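Long-range contacts in thioredoxin-like protein (Klebsiella pneumoniae subsp. pneumoniae MGH 78578, PDB 3TY1), which is of unknown function but belongs to the galactose mutarotase (aldose 1-epimerase) superfamily and probably binds a carbohydrate: residues 63-71 / 139-147; 14-22 / 33-41. All blocks are in the same frame, centred on the assembly; numbering follows the deposited sequence.

Contact 1: residues 63-71 / 139-147; sequences LSPTRGMNL and AGNTPASLV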
loop_
_atom_site.group_PDB
_atom_site.type_symbol
_atom_site.label_atom_id
_atom_site.label_comp_id
_atom_site.label_asym_id
_atom_site.label_seq_id
_atom_site.Cartn_x
_atom_site.Cartn_y
_atom_site.Cartn_z
ATOM N N LEU A 63 -6.629 -22.049 -2.834
ATOM C CA LEU A 63 -5.793 -21.248 -1.929
ATOM C C LEU A 63 -5.281 -20.026 -2.666
ATOM O O LEU A 63 -5.389 -19.971 -3.872
ATOM C CB LEU A 63 -4.702 -22.088 -1.317
ATOM C CG LEU A 63 -3.636 -22.805 -2.080
ATOM C CD1 LEU A 63 -2.554 -21.746 -2.424
ATOM C CD2 LEU A 63 -3.024 -23.908 -1.256
ATOM N N SER A 64 -4.743 -19.053 -1.940
ATOM C CA SER A 64 -4.215 -17.843 -2.541
ATOM C C SER A 64 -2.748 -17.608 -2.194
ATOM O O SER A 64 -2.438 -17.264 -1.055
ATOM C CB SER A 64 -5.044 -16.626 -2.133
ATOM O OG SER A 64 -4.428 -15.494 -2.707
ATOM N N PRO A 65 -1.836 -17.754 -3.180
ATOM C CA PRO A 65 -0.432 -17.446 -2.948
ATOM C C PRO A 65 -0.148 -15.979 -2.635
ATOM O O PRO A 65 0.843 -15.660 -1.986
ATOM C CB PRO A 65 0.213 -17.831 -4.272
ATOM C CG PRO A 65 -0.699 -18.933 -4.788
ATOM C CD PRO A 65 -2.017 -18.436 -4.480
ATOM N N THR A 66 -0.983 -15.075 -3.131
ATOM C CA THR A 66 -0.850 -13.664 -2.835
ATOM C C THR A 66 -1.134 -13.372 -1.365
ATOM O O THR A 66 -0.565 -12.433 -0.799
ATOM C CB THR A 66 -1.825 -12.890 -3.724
ATOM O OG1 THR A 66 -1.528 -13.232 -5.072
ATOM C CG2 THR A 66 -1.693 -11.366 -3.545
ATOM N N ARG A 67 -2.064 -14.148 -0.776
ATOM C CA ARG A 67 -2.501 -13.976 0.611
ATOM C C ARG A 67 -1.972 -15.111 1.502
ATOM O O ARG A 67 -2.740 -15.899 2.047
ATOM C CB ARG A 67 -4.036 -13.875 0.640
ATOM C CG ARG A 67 -4.587 -12.640 -0.165
ATOM C CD ARG A 67 -6.089 -12.474 -0.055
ATOM N NE ARG A 67 -6.471 -12.357 1.348
ATOM C CZ ARG A 67 -6.251 -11.319 2.145
ATOM N NH1 ARG A 67 -5.697 -10.178 1.684
ATOM N NH2 ARG A 67 -6.584 -11.437 3.440
ATOM N N GLY A 68 -0.638 -15.252 1.513
ATOM C CA GLY A 68 0.111 -16.137 2.438
ATOM C C GLY A 68 -0.200 -17.618 2.359
ATOM O O GLY A 68 0.039 -18.340 3.301
HETATM N N MSE A 69 -0.732 -18.050 1.218
HETATM C CA MSE A 69 -1.210 -19.427 1.035
HETATM C C MSE A 69 -2.414 -19.771 1.920
HETATM O O MSE A 69 -2.703 -20.959 2.171
HETATM C CB MSE A 69 -0.083 -20.450 1.196
HETATM C CG MSE A 69 1.194 -20.153 0.481
HETATM SE SE MSE A 69 1.169 -20.289 -1.404
HETATM C CE MSE A 69 0.927 -22.235 -1.675
ATOM N N ASN A 70 -3.161 -18.753 2.331
ATOM C CA ASN A 70 -4.434 -18.965 3.030
ATOM C C ASN A 70 -5.322 -19.851 2.160
ATOM O O ASN A 70 -5.309 -19.752 0.909
ATOM C CB ASN A 70 -5.204 -17.633 3.179
ATOM C CG ASN A 70 -4.652 -16.687 4.238
ATOM O OD1 ASN A 70 -3.783 -17.045 5.055
ATOM N ND2 ASN A 70 -5.170 -15.415 4.209
ATOM N N LEU A 71 -6.169 -20.639 2.814
ATOM C CA LEU A 71 -7.091 -21.528 2.156
ATOM C C LEU A 71 -8.388 -20.743 2.032
ATOM O O LEU A 71 -8.955 -20.267 3.015
ATOM C CB LEU A 71 -7.301 -22.831 2.931
ATOM C CG LEU A 71 -6.031 -23.608 3.376
ATOM C CD1 LEU A 71 -6.437 -24.899 4.059
ATOM C CD2 LEU A 71 -5.089 -23.859 2.197
ATOM N N ALA A 139 1.308 -12.909 8.142
ATOM C CA ALA A 139 1.471 -14.048 7.212
ATOM C C ALA A 139 0.357 -14.079 6.196
ATOM O O ALA A 139 0.584 -14.261 4.980
ATOM C CB ALA A 139 1.564 -15.413 7.961
ATOM N N GLY A 140 -0.855 -13.886 6.681
ATOM C CA GLY A 140 -2.027 -13.934 5.822
ATOM C C GLY A 140 -2.129 -12.858 4.738
ATOM O O GLY A 140 -2.909 -13.013 3.776
ATOM N N ASN A 141 -1.396 -11.758 4.908
ATOM C CA ASN A 141 -1.345 -10.679 3.919
ATOM C C ASN A 141 0.039 -10.513 3.299
ATOM O O ASN A 141 0.387 -9.443 2.842
ATOM C CB ASN A 141 -1.886 -9.397 4.529
ATOM C CG ASN A 141 -3.395 -9.375 4.579
ATOM O OD1 ASN A 141 -4.026 -9.027 3.606
ATOM N ND2 ASN A 141 -3.981 -9.724 5.718
ATOM N N THR A 142 0.807 -11.608 3.244
ATOM C CA THR A 142 2.140 -11.624 2.653
ATOM C C THR A 142 2.133 -12.545 1.429
ATOM O O THR A 142 1.822 -13.707 1.561
ATOM C CB THR A 142 3.195 -12.147 3.663
ATOM O OG1 THR A 142 3.196 -11.274 4.802
ATOM C CG2 THR A 142 4.604 -12.232 3.018
ATOM N N PRO A 143 2.479 -12.017 0.242
ATOM C CA PRO A 143 2.625 -12.836 -0.956
ATOM C C PRO A 143 3.772 -13.830 -0.847
ATOM O O PRO A 143 4.860 -13.481 -0.397
ATOM C CB PRO A 143 2.902 -11.819 -2.052
ATOM C CG PRO A 143 2.419 -10.535 -1.519
ATOM C CD PRO A 143 2.733 -10.589 -0.049
ATOM N N ALA A 144 3.513 -15.074 -1.242
ATOM C CA ALA A 144 4.515 -16.110 -1.148
ATOM C C ALA A 144 5.709 -15.790 -2.069
ATOM O O ALA A 144 5.545 -15.304 -3.181
ATOM C CB ALA A 144 3.916 -17.472 -1.513
ATOM N N SER A 145 6.907 -16.114 -1.600
ATOM C CA SER A 145 8.138 -15.869 -2.325
ATOM C C SER A 145 8.523 -17.048 -3.198
ATOM O O SER A 145 9.236 -16.888 -4.163
ATOM C CB SER A 145 9.272 -15.654 -1.315
ATOM O OG SER A 145 8.998 -14.520 -0.528
ATOM N N LEU A 146 8.108 -18.236 -2.796
ATOM C CA LEU A 146 8.420 -19.485 -3.522
ATOM C C LEU A 146 7.152 -20.315 -3.476
ATOM O O LEU A 146 6.608 -20.508 -2.406
ATOM C CB LEU A 146 9.558 -20.269 -2.847
ATOM C CG LEU A 146 9.983 -21.625 -3.461
ATOM C CD1 LEU A 146 10.741 -21.498 -4.774
ATOM C CD2 LEU A 146 10.858 -22.465 -2.471
ATOM N N VAL A 147 6.684 -20.768 -4.632
ATOM C CA VAL A 147 5.506 -21.604 -4.725
ATOM C C VAL A 147 5.854 -22.771 -5.647
ATOM O O VAL A 147 6.306 -22.540 -6.788
ATOM C CB VAL A 147 4.278 -20.839 -5.245
ATOM C CG1 VAL A 147 3.094 -21.763 -5.386
ATOM C CG2 VAL A 147 3.900 -19.664 -4.326
HETATM O O HOH W 1 -7.118 -9.962 5.788
#
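R67 lies alongside N141 and gives its NH1 to N141 OD1 at 2.8 Å. The bond is bent, 131° at the hydrogen: the nitrogen stands above the carbonyl plane of the amide, and the oxygen is tilted from the guanidinium plane, the two flat groups being turned 76° against each other. A water in the guanidinium plane accepts from both R67 NH2 and N141 ND2 and so joins the two ends a second time. G140 O sits over the centre of one guanidinium face, 4.0 Å above it; the side chain, bent at chi3 (57°), turns this face to it.

Further along, the backbones come together directly. A144 N donates to P65 O at 2.8 Å in an almost straight bond, while P143 CA lies 3.2 Å from T66 O, and G68 CA the same distance from A139 O. Beyond them, the selenium of selenomethionine M69 rests on A144 CB (3.9 Å) and on V147 CG2, which also meets P65 CB.

The loop between strands 60-64 and 70-76 ends in a type I' turn from R67 to N70, closed by N70 N to R67 O. In the next shell, E112 forms a salt bridge with R67 NH2 and accepts from N70 ND2, and V91 O takes a bond from R67 NH1. P143 also packs on F95 of the second subunit.

The contact thus has a polar end and an apolar end. The buried guanidinium is bonded by the E112 carboxylate, V91 O, the N141 amide oxygen and a water, with G140 O over one face, which together should fix its rotation. M69, P65, A144 and V147 pack the tip of a hairpin of the six-stranded sheet against the chain entering strand 146-152 of the ten-stranded sheet.

Contact 2: residues 14-22 / 33-41; sequences IDKGNWQIN and FSIEQKVLH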
loop_
_atom_site.group_PDB
_atom_site.type_symbol
_atom_site.label_atom_id
_atom_site.label_comp_id
_atom_site.label_asym_id
_atom_site.label_seq_id
_atom_site.Cartn_x
_atom_site.Cartn_y
_atom_site.Cartn_z
ATOM N N ILE A 14 10.994 -14.928 -10.878
ATOM C CA ILE A 14 10.017 -15.504 -11.795
ATOM C C ILE A 14 8.676 -15.818 -11.164
ATOM O O ILE A 14 8.590 -16.080 -9.959
ATOM C CB ILE A 14 10.609 -16.745 -12.531
ATOM C CG1 ILE A 14 10.600 -17.976 -11.650
ATOM C CG2 ILE A 14 12.003 -16.446 -13.119
ATOM C CD1 ILE A 14 9.377 -18.828 -11.897
ATOM N N ASP A 15 7.629 -15.755 -11.985
ATOM C CA ASP A 15 6.266 -16.130 -11.576
ATOM C C ASP A 15 5.568 -16.514 -12.857
ATOM O O ASP A 15 5.498 -15.695 -13.775
ATOM C CB ASP A 15 5.524 -14.983 -10.863
ATOM C CG ASP A 15 4.259 -15.467 -10.105
ATOM O OD1 ASP A 15 3.668 -16.517 -10.474
ATOM O OD2 ASP A 15 3.868 -14.806 -9.114
ATOM N N LYS A 16 5.085 -17.752 -12.936
ATOM C CA LYS A 16 4.418 -18.253 -14.112
ATOM C C LYS A 16 3.071 -17.598 -14.392
ATOM O O LYS A 16 2.597 -17.695 -15.516
ATOM C CB LYS A 16 4.228 -19.784 -14.062
ATOM C CG LYS A 16 5.543 -20.572 -14.242
ATOM C CD LYS A 16 5.275 -22.070 -14.374
ATOM C CE LYS A 16 6.547 -22.919 -14.534
ATOM N NZ LYS A 16 7.379 -22.453 -15.659
ATOM N N GLY A 17 2.448 -16.953 -13.400
ATOM C CA GLY A 17 1.123 -16.356 -13.609
ATOM C C GLY A 17 0.110 -17.452 -13.899
ATOM O O GLY A 17 0.068 -18.459 -13.182
ATOM N N ASN A 18 -0.688 -17.277 -14.955
ATOM C CA ASN A 18 -1.666 -18.296 -15.352
ATOM C C ASN A 18 -0.986 -19.602 -15.763
ATOM O O ASN A 18 -0.070 -19.582 -16.557
ATOM C CB ASN A 18 -2.568 -17.796 -16.470
ATOM C CG ASN A 18 -3.465 -16.648 -16.031
ATOM O OD1 ASN A 18 -4.095 -16.677 -14.977
ATOM N ND2 ASN A 18 -3.518 -15.625 -16.851
ATOM N N TRP A 19 -1.422 -20.723 -15.199
ATOM C CA TRP A 19 -0.736 -21.996 -15.413
ATOM C C TRP A 19 -1.664 -23.111 -15.021
ATOM O O TRP A 19 -2.476 -22.957 -14.105
ATOM C CB TRP A 19 0.508 -22.020 -14.509
ATOM C CG TRP A 19 1.205 -23.351 -14.391
ATOM C CD1 TRP A 19 2.219 -23.831 -15.176
ATOM C CD2 TRP A 19 0.940 -24.372 -13.412
ATOM N NE1 TRP A 19 2.600 -25.075 -14.731
ATOM C CE2 TRP A 19 1.834 -25.427 -13.655
ATOM C CE3 TRP A 19 0.045 -24.478 -12.336
ATOM C CZ2 TRP A 19 1.850 -26.588 -12.875
ATOM C CZ3 TRP A 19 0.061 -25.617 -11.569
ATOM C CH2 TRP A 19 0.959 -26.664 -11.843
ATOM N N GLN A 20 -1.574 -24.234 -15.711
ATOM C CA GLN A 20 -2.349 -25.393 -15.297
ATOM C C GLN A 20 -1.684 -26.672 -15.712
ATOM O O GLN A 20 -0.955 -26.729 -16.714
ATOM C CB GLN A 20 -3.775 -25.385 -15.871
ATOM C CG GLN A 20 -3.863 -25.593 -17.376
ATOM C CD GLN A 20 -3.777 -27.091 -17.846
ATOM O OE1 GLN A 20 -4.361 -27.989 -17.216
ATOM N NE2 GLN A 20 -3.074 -27.334 -18.979
ATOM N N ILE A 21 -1.982 -27.706 -14.951
ATOM C CA ILE A 21 -1.693 -29.076 -15.379
ATOM C C ILE A 21 -2.911 -29.921 -15.094
ATOM O O ILE A 21 -3.719 -29.589 -14.233
ATOM C CB ILE A 21 -0.468 -29.663 -14.715
ATOM C CG1 ILE A 21 -0.630 -29.663 -13.194
ATOM C CG2 ILE A 21 0.796 -28.924 -15.180
ATOM C CD1 ILE A 21 0.484 -30.409 -12.464
ATOM N N ASN A 22 -3.032 -31.028 -15.798
ATOM C CA ASN A 22 -4.156 -31.897 -15.576
ATOM C C ASN A 22 -3.765 -33.355 -15.732
ATOM O O ASN A 22 -2.775 -33.696 -16.409
ATOM C CB ASN A 22 -5.369 -31.450 -16.429
ATOM C CG ASN A 22 -5.191 -31.713 -17.900
ATOM O OD1 ASN A 22 -5.159 -32.866 -18.343
ATOM N ND2 ASN A 22 -5.047 -30.643 -18.679
ATOM N N PHE A 33 -8.105 -35.048 -12.035
ATOM C CA PHE A 33 -7.920 -33.787 -11.382
ATOM C C PHE A 33 -7.160 -32.803 -12.272
ATOM O O PHE A 33 -6.563 -33.163 -13.295
ATOM C CB PHE A 33 -7.155 -33.979 -10.053
ATOM C CG PHE A 33 -5.749 -34.463 -10.213
ATOM C CD1 PHE A 33 -4.698 -33.546 -10.390
ATOM C CD2 PHE A 33 -5.455 -35.802 -10.164
ATOM C CE1 PHE A 33 -3.391 -33.993 -10.534
ATOM C CE2 PHE A 33 -4.123 -36.253 -10.290
ATOM C CZ PHE A 33 -3.108 -35.343 -10.480
ATOM N N SER A 34 -7.191 -31.556 -11.869
ATOM C CA SER A 34 -6.350 -30.539 -12.499
ATOM C C SER A 34 -5.890 -29.606 -11.404
ATOM O O SER A 34 -6.486 -29.584 -10.321
ATOM C CB SER A 34 -7.104 -29.784 -13.575
ATOM O OG SER A 34 -8.122 -28.992 -12.999
ATOM N N ILE A 35 -4.779 -28.919 -11.660
ATOM C CA ILE A 35 -4.231 -27.936 -10.722
ATOM C C ILE A 35 -4.028 -26.680 -11.571
ATOM O O ILE A 35 -3.386 -26.748 -12.635
ATOM C CB ILE A 35 -2.889 -28.392 -10.060
ATOM C CG1 ILE A 35 -3.059 -29.792 -9.450
ATOM C CG2 ILE A 35 -2.466 -27.372 -9.007
ATOM C CD1 ILE A 35 -1.756 -30.472 -8.996
ATOM N N GLU A 36 -4.608 -25.575 -11.120
ATOM C CA GLU A 36 -4.595 -24.331 -11.873
ATOM C C GLU A 36 -4.307 -23.112 -11.024
ATOM O O GLU A 36 -4.941 -22.908 -9.956
ATOM C CB GLU A 36 -5.956 -24.123 -12.582
ATOM C CG GLU A 36 -5.966 -22.870 -13.468
ATOM C CD GLU A 36 -7.262 -22.660 -14.270
ATOM O OE1 GLU A 36 -8.219 -23.428 -14.099
ATOM O OE2 GLU A 36 -7.286 -21.693 -15.068
ATOM N N GLN A 37 -3.379 -22.281 -11.534
ATOM C CA GLN A 37 -3.123 -20.976 -10.987
ATOM C C GLN A 37 -3.751 -19.943 -11.949
ATOM O O GLN A 37 -3.595 -20.030 -13.167
ATOM C CB GLN A 37 -1.637 -20.691 -10.795
ATOM C CG GLN A 37 -1.357 -19.301 -10.214
ATOM C CD GLN A 37 0.053 -19.132 -9.697
ATOM O OE1 GLN A 37 0.290 -19.339 -8.513
ATOM N NE2 GLN A 37 0.997 -18.756 -10.568
ATOM N N LYS A 38 -4.455 -18.990 -11.375
ATOM C CA LYS A 38 -5.128 -17.966 -12.088
ATOM C C LYS A 38 -4.823 -16.621 -11.474
ATOM O O LYS A 38 -4.948 -16.438 -10.240
ATOM C CB LYS A 38 -6.621 -18.307 -12.068
ATOM C CG LYS A 38 -7.535 -17.377 -12.839
ATOM C CD LYS A 38 -9.037 -17.872 -12.866
ATOM C CE LYS A 38 -9.215 -19.246 -13.521
ATOM N NZ LYS A 38 -10.643 -19.617 -13.843
ATOM N N VAL A 39 -4.496 -15.652 -12.334
ATOM C CA VAL A 39 -4.249 -14.289 -11.929
ATOM C C VAL A 39 -5.574 -13.592 -12.041
ATOM O O VAL A 39 -6.185 -13.588 -13.114
ATOM C CB VAL A 39 -3.216 -13.565 -12.823
ATOM C CG1 VAL A 39 -2.942 -12.128 -12.276
ATOM C CG2 VAL A 39 -1.922 -14.323 -12.876
ATOM N N LEU A 40 -6.027 -12.996 -10.952
ATOM C CA LEU A 40 -7.338 -12.336 -10.907
ATOM C C LEU A 40 -7.235 -10.837 -11.223
ATOM O O LEU A 40 -6.170 -10.215 -11.149
ATOM C CB LEU A 40 -8.017 -12.541 -9.547
ATOM C CG LEU A 40 -8.276 -13.987 -9.142
ATOM C CD1 LEU A 40 -8.781 -13.940 -7.665
ATOM C CD2 LEU A 40 -9.233 -14.652 -10.125
ATOM N N HIS A 41 -8.388 -10.248 -11.539
ATOM C CA HIS A 41 -8.464 -8.848 -11.953
ATOM C C HIS A 41 -9.751 -8.226 -11.418
ATOM O O HIS A 41 -10.703 -8.937 -11.041
ATOM C CB HIS A 41 -8.375 -8.697 -13.476
ATOM C CG HIS A 41 -7.129 -9.263 -14.078
ATOM N ND1 HIS A 41 -5.915 -8.604 -14.036
ATOM C CD2 HIS A 41 -6.905 -10.434 -14.736
ATOM C CE1 HIS A 41 -4.996 -9.350 -14.634
ATOM N NE2 HIS A 41 -5.572 -10.454 -15.079
#
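Q37 N lies at the edge of the W19 indole, near its plane, and W19 CZ3 touches I35 CG2 at 4.0 Å. W5 of strand 2-9 meets the same ring with the planes about 60° apart. The amide of Q37 is the second flat group. Its NE2 donates to G17 O at 2.8 Å in a nearly straight bond (170°), with the acceptor in the amide plane. An extended chain, CG anti to the backbone N (chi1 180°), carries the amide past the strand to the bend at G17. That bend is an Asx turn, in which D15 OD1 accepts from G17 N from above the carboxylate plane; D15 OD2 forms a salt bridge with K49.

Next to it, N18 OD1 takes V39 N at 2.9 Å, the side-chain amide continuing the strand pairing by one more bond. V39 CG2 packs on G17 CA at 3.7 Å.

Between W19 and N22 the backbones form a regular antiparallel hairpin. W19 with Q37 and I21 with I35 are hydrogen-bonded pairs, each bonded in both directions. I21 and I35 also lie side by side, I21 CG1 4.1 Å from I35 CB, on the face turned to strands 2-9 and 146-152, where I21 meets W5 and I35 meets V149 and V151; W19 and Q37 reach L7 on the same side. The other face carries the non-hydrogen-bonded pairs Q20 with E36 and N22 with S34. Along it N22 ND2 donates to Q20 OE1 at 3.1 Å, while N22 OD1 accepts from Q25 N.

Chemically, W19, I21 and I35 turn to the opposing sheet together with the buried Q37, whose NE2 is satisfied by G17 O, while polar chains line the other face. Where the strand pairing stops, the amides of Q37 and N18 take over, each gripping backbone of the other segment.

Overall arrangement
From the N terminus, strand 2-9 runs in the ten-stranded sheet and strand 14-15 turns back beside it before the chain crosses to the six-stranded sheet. There contact 2 closes a short loop of ten residues, making 19-22 and 33-39 the edge hairpin. The chain continues through strands 49-55 and 60-64 to the turn of contact 1, which closes a much longer loop when 139-147 returns and leads into strand 146-152 of the larger sheet. The contacts follow in series, neither enclosing the other. Their centres are 14 Å apart, and P65 CG packs on Q37 OE1 at 3.9 Å. K49 forms a salt bridge with D15 through its side chain and gives its backbone N to T66, and both contacts touch the second subunit.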